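Local coordinates for protein putative phosphosugar isomerases (Salmonella typhimurium LT2, PDB 3FKJ) that is of uncharacterised activity but probably binds, and may isomerise, phosphorylated sugars through its SIS (sugar isomerase) fold, at residues A163-I166 against L167-E171; I31-I34 against L35-N39. All blocks are in the same frame, centred on the assembly; numbering follows the deposited sequence.

Contact 1 (A163-I166 against L167-E171); sequences ALEI and LAQTE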
loop_
_atom_site.group_PDB
_atom_site.type_symbol
_atom_site.label_atom_id
_atom_site.label_comp_id
_atom_site.label_asym_id
_atom_site.label_seq_id
_atom_site.Cartn_x
_atom_site.Cartn_y
_atom_site.Cartn_z
ATOM N N ALA A 163 -6.843 -6.690 16.582
ATOM C CA ALA A 163 -6.390 -5.303 16.777
ATOM C C ALA A 163 -6.927 -4.672 18.075
ATOM O O ALA A 163 -6.139 -4.080 18.845
ATOM C CB ALA A 163 -6.764 -4.419 15.595
ATOM N N LEU A 164 -8.261 -4.746 18.257
ATOM C CA LEU A 164 -8.922 -4.245 19.463
ATOM C C LEU A 164 -8.245 -4.785 20.729
ATOM O O LEU A 164 -7.938 -4.026 21.649
ATOM C CB LEU A 164 -10.401 -4.665 19.488
ATOM C CG LEU A 164 -11.200 -4.405 20.770
ATOM C CD1 LEU A 164 -11.415 -2.905 20.912
ATOM C CD2 LEU A 164 -12.540 -5.219 20.772
ATOM N N GLU A 165 -8.032 -6.097 20.755
ATOM C CA GLU A 165 -7.426 -6.770 21.905
ATOM C C GLU A 165 -5.962 -6.461 22.132
ATOM O O GLU A 165 -5.542 -6.286 23.277
ATOM C CB GLU A 165 -7.651 -8.285 21.812
ATOM C CG GLU A 165 -9.105 -8.674 22.009
ATOM C CD GLU A 165 -9.631 -8.325 23.400
ATOM O OE1 GLU A 165 -8.856 -8.312 24.396
ATOM O OE2 GLU A 165 -10.843 -8.077 23.496
ATOM N N ILE A 166 -5.194 -6.330 21.052
ATOM C CA ILE A 166 -3.796 -5.910 21.178
ATOM C C ILE A 166 -3.714 -4.531 21.828
ATOM O O ILE A 166 -2.937 -4.330 22.731
ATOM C CB ILE A 166 -3.020 -5.985 19.855
ATOM C CG1 ILE A 166 -2.897 -7.455 19.411
ATOM C CG2 ILE A 166 -1.619 -5.329 20.021
ATOM C CD1 ILE A 166 -2.551 -7.641 17.923
ATOM N N LEU A 167 -4.554 -3.606 21.384
ATOM C CA LEU A 167 -4.540 -2.262 21.867
ATOM C C LEU A 167 -5.033 -2.227 23.276
ATOM O O LEU A 167 -4.400 -1.625 24.131
ATOM C CB LEU A 167 -5.425 -1.335 20.989
ATOM C CG LEU A 167 -5.577 0.135 21.457
ATOM C CD1 LEU A 167 -4.329 0.961 21.291
ATOM C CD2 LEU A 167 -6.791 0.807 20.783
ATOM N N ALA A 168 -6.181 -2.844 23.525
ATOM C CA ALA A 168 -6.785 -2.809 24.840
ATOM C C ALA A 168 -5.860 -3.412 25.904
ATOM O O ALA A 168 -5.766 -2.869 26.998
ATOM C CB ALA A 168 -8.185 -3.554 24.862
ATOM N N GLN A 169 -5.199 -4.528 25.598
ATOM C CA GLN A 169 -4.436 -5.249 26.630
ATOM C C GLN A 169 -2.993 -4.729 26.773
ATOM O O GLN A 169 -2.261 -5.179 27.639
ATOM C CB GLN A 169 -4.433 -6.759 26.335
ATOM C CG GLN A 169 -5.800 -7.434 26.503
ATOM C CD GLN A 169 -5.760 -8.925 26.272
ATOM O OE1 GLN A 169 -4.872 -9.617 26.765
ATOM N NE2 GLN A 169 -6.726 -9.433 25.526
ATOM N N THR A 170 -2.589 -3.802 25.891
ATOM C CA THR A 170 -1.274 -3.164 25.984
ATOM C C THR A 170 -1.336 -1.670 26.339
ATOM O O THR A 170 -0.496 -1.173 27.064
ATOM C CB THR A 170 -0.455 -3.350 24.670
ATOM O OG1 THR A 170 -1.101 -2.687 23.571
ATOM C CG2 THR A 170 -0.286 -4.827 24.343
ATOM N N GLU A 171 -2.302 -0.942 25.816
ATOM C CA GLU A 171 -2.379 0.495 26.066
ATOM C C GLU A 171 -3.679 0.918 26.736
ATOM O O GLU A 171 -3.804 2.036 27.214
ATOM C CB GLU A 171 -2.213 1.267 24.747
ATOM C CG GLU A 171 -0.894 1.047 24.066
ATOM C CD GLU A 171 -0.721 1.819 22.747
ATOM O OE1 GLU A 171 0.036 1.316 21.875
ATOM O OE2 GLU A 171 -1.277 2.935 22.588
#

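Contact 2 (I31-I34 against L35-N39); sequences ISDI and LGKQN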
loop_
_atom_site.group_PDB
_atom_site.type_symbol
_atom_site.label_atom_id
_atom_site.label_comp_id
_atom_site.label_asym_id
_atom_site.label_seq_id
_atom_site.Cartn_x
_atom_site.Cartn_y
_atom_site.Cartn_z
ATOM N N ILE A 31 -4.516 -13.030 22.866
ATOM C CA ILE A 31 -3.674 -11.882 23.192
ATOM C C ILE A 31 -3.238 -11.901 24.662
ATOM O O ILE A 31 -2.085 -11.535 24.950
ATOM C CB ILE A 31 -4.351 -10.541 22.790
ATOM C CG1 ILE A 31 -4.638 -10.525 21.266
ATOM C CG2 ILE A 31 -3.505 -9.316 23.223
ATOM C CD1 ILE A 31 -3.421 -10.848 20.310
ATOM N N SER A 32 -4.117 -12.345 25.581
ATOM C CA SER A 32 -3.723 -12.554 26.994
ATOM C C SER A 32 -2.626 -13.604 27.122
ATOM O O SER A 32 -1.625 -13.382 27.827
ATOM C CB SER A 32 -4.889 -13.001 27.886
ATOM O OG SER A 32 -6.074 -12.291 27.595
ATOM N N ASP A 33 -2.819 -14.742 26.450
ATOM C CA ASP A 33 -1.822 -15.803 26.476
ATOM C C ASP A 33 -0.464 -15.310 25.998
ATOM O O ASP A 33 0.553 -15.526 26.640
ATOM C CB ASP A 33 -2.259 -16.998 25.640
ATOM C CG ASP A 33 -1.572 -18.289 26.072
ATOM O OD1 ASP A 33 -2.018 -18.893 27.072
ATOM O OD2 ASP A 33 -0.586 -18.695 25.421
ATOM N N ILE A 34 -0.451 -14.610 24.875
ATOM C CA ILE A 34 0.787 -14.071 24.344
ATOM C C ILE A 34 1.431 -13.082 25.323
ATOM O O ILE A 34 2.638 -13.138 25.563
ATOM C CB ILE A 34 0.559 -13.390 22.999
ATOM C CG1 ILE A 34 0.138 -14.425 21.938
ATOM C CG2 ILE A 34 1.812 -12.603 22.601
ATOM C CD1 ILE A 34 -0.656 -13.803 20.730
ATOM N N LEU A 35 0.638 -12.173 25.875
ATOM C CA LEU A 35 1.190 -11.182 26.836
ATOM C C LEU A 35 1.763 -11.802 28.114
ATOM O O LEU A 35 2.645 -11.222 28.746
ATOM C CB LEU A 35 0.160 -10.097 27.176
ATOM C CG LEU A 35 -0.008 -9.083 26.031
ATOM C CD1 LEU A 35 -1.283 -8.293 26.179
ATOM C CD2 LEU A 35 1.209 -8.166 25.935
ATOM N N GLY A 36 1.263 -12.975 28.491
ATOM C CA GLY A 36 1.813 -13.699 29.641
ATOM C C GLY A 36 3.214 -14.236 29.384
ATOM O O GLY A 36 3.927 -14.580 30.330
ATOM N N LYS A 37 3.615 -14.269 28.108
ATOM C CA LYS A 37 4.868 -14.890 27.671
ATOM C C LYS A 37 5.868 -13.934 26.987
ATOM O O LYS A 37 7.036 -14.285 26.833
ATOM C CB LYS A 37 4.532 -16.021 26.707
ATOM C CG LYS A 37 3.712 -17.124 27.331
ATOM C CD LYS A 37 3.196 -18.060 26.282
ATOM C CE LYS A 37 2.637 -19.345 26.890
ATOM N NZ LYS A 37 2.174 -20.279 25.791
ATOM N N GLN A 38 5.416 -12.752 26.557
ATOM C CA GLN A 38 6.297 -11.765 25.952
ATOM C C GLN A 38 5.638 -10.395 25.967
ATOM O O GLN A 38 4.496 -10.250 26.366
ATOM C CB GLN A 38 6.587 -12.146 24.493
ATOM C CG GLN A 38 5.333 -12.211 23.635
ATOM C CD GLN A 38 5.621 -12.395 22.161
ATOM O OE1 GLN A 38 5.999 -13.487 21.711
ATOM N NE2 GLN A 38 5.419 -11.338 21.397
ATOM N N ASN A 39 6.365 -9.394 25.498
ATOM C CA ASN A 39 5.764 -8.103 25.167
ATOM C C ASN A 39 5.188 -8.158 23.765
ATOM O O ASN A 39 5.621 -8.975 22.957
ATOM C CB ASN A 39 6.811 -6.985 25.200
ATOM C CG ASN A 39 7.570 -6.944 26.491
ATOM O OD1 ASN A 39 7.031 -7.264 27.551
ATOM N ND2 ASN A 39 8.840 -6.553 26.414
#

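Contact 1 (A163-I166 against L167-E171)
The carbonyl oxygen of Ile-166 is gripped from the following turn by both the side chain and the backbone of Thr-170. The hydroxyl OG1 of Thr-170 donates to Ile-166 O over 2.6 Å, tilted 27° from the carbonyl plane, while the amide N of the same threonine adds a weak, bent bond of 3.2 Å. OG1 stands between its own backbone N and carbonyl carbon (chi1 64°), which turns the hydroxyl back onto the carbonyl one turn earlier.

A second i to i+4 pair joins Glu-165 to Gln-169. NE2 of Gln-169 reaches OE1 of Glu-165 at 2.7 Å, meeting the carboxylate on its anti side and a little out of its plane, while OE1 of Glu-165 lies almost exactly in the amide plane of Gln-169. The two flat groups are turned 68° against each other. A bend at chi2 curls the glutamate toward its partner, whose chain is extended beyond CG. OE2 of Glu-165 is bonded to the hydroxyl of Tyr-176, and NE2 of Gln-169 also donates to Arg-28 O, so each of the two polar ends has a further partner outside the pair.

This is i to i+4 pairing along the last turns of helix 155-170, using side chains and backbone alike. The helix is flanked here by helix 56-65, touching Ala-163 and Leu-167, by helix 22-35 beside Ile-166 and Gln-169, and by helix 176-184 against Leu-164 and Ala-168.

Contact 2 (I31-I34 against L35-N39)
Asp-33 and Lys-37 form a salt bridge, their side chains crossing at a slant. NZ of Lys-37 approaches OD2 of Asp-33 at 3.2 Å from the syn side of the carboxylate, 19° out of its plane. The lysine is stretched out beyond CG, and its methylenes pass close to the carbonyl oxygen of Asp-33 before the ammonium arrives. OD2 is also hydrogen-bonded to the hydroxyl of Tyr-136, so the same carboxylate oxygen serves two partners.

Ile-31 and Leu-35, likewise four residues apart, cross in a similar manner, CD1 of Leu-35 meeting CG2 of Ile-31 at 3.8 Å. Ile-34 and Gln-38 instead lie alongside, pointing the same way. CG2 of Ile-34 rests on CG of Gln-38 at 3.7 Å, with the amide carbon CD scarcely farther off. With chi1 at 60°, Gln-38 sets CG between its backbone N and carbonyl carbon, close to Ile-34 CG2; NE2 of Gln-38 bonds to Asn-39 O at 2.8 Å and also to Ser-91 O.

In the backbone, Leu-35 N and Gly-36 N still bond to Ile-31 O and Ser-32 O as in a helix. Ile-34 O then accepts two amides: Gln-38 N, nearly in line with the carbonyl at 3.0 Å, and Lys-37 N from above the carbonyl plane. Here the regular helix 22-35 gives way to the loop leading to strand 42-47, a helix-to-strand connection into the five-stranded parallel sheet of the SIS domain. Ile-31 and Ile-34 pack the helix against strand 118-123 of that sheet, and Ile-34 also touches the outermost strand 136-139, as expected of a helix covering one face of an alpha/beta fold.

From the N terminus, the chain first passes contact 2, where the end of helix 22-35 runs into the turn leading to strand 42-47, and far later contact 1, at the end of helix 155-170. Each is local and closes no long loop; they follow in series, neither nesting nor crossing. In space their centres lie about 11 Å apart, and the two helix ends touch directly: OE1 of Gln-169 probably hydrogen-bonds to OG of Ser-32 at 3.0 Å, while CD1 of Ile-31 packs on CG1 of Ile-166. Together they join these two helices near strands 118-123 and 136-139, which border 31-39.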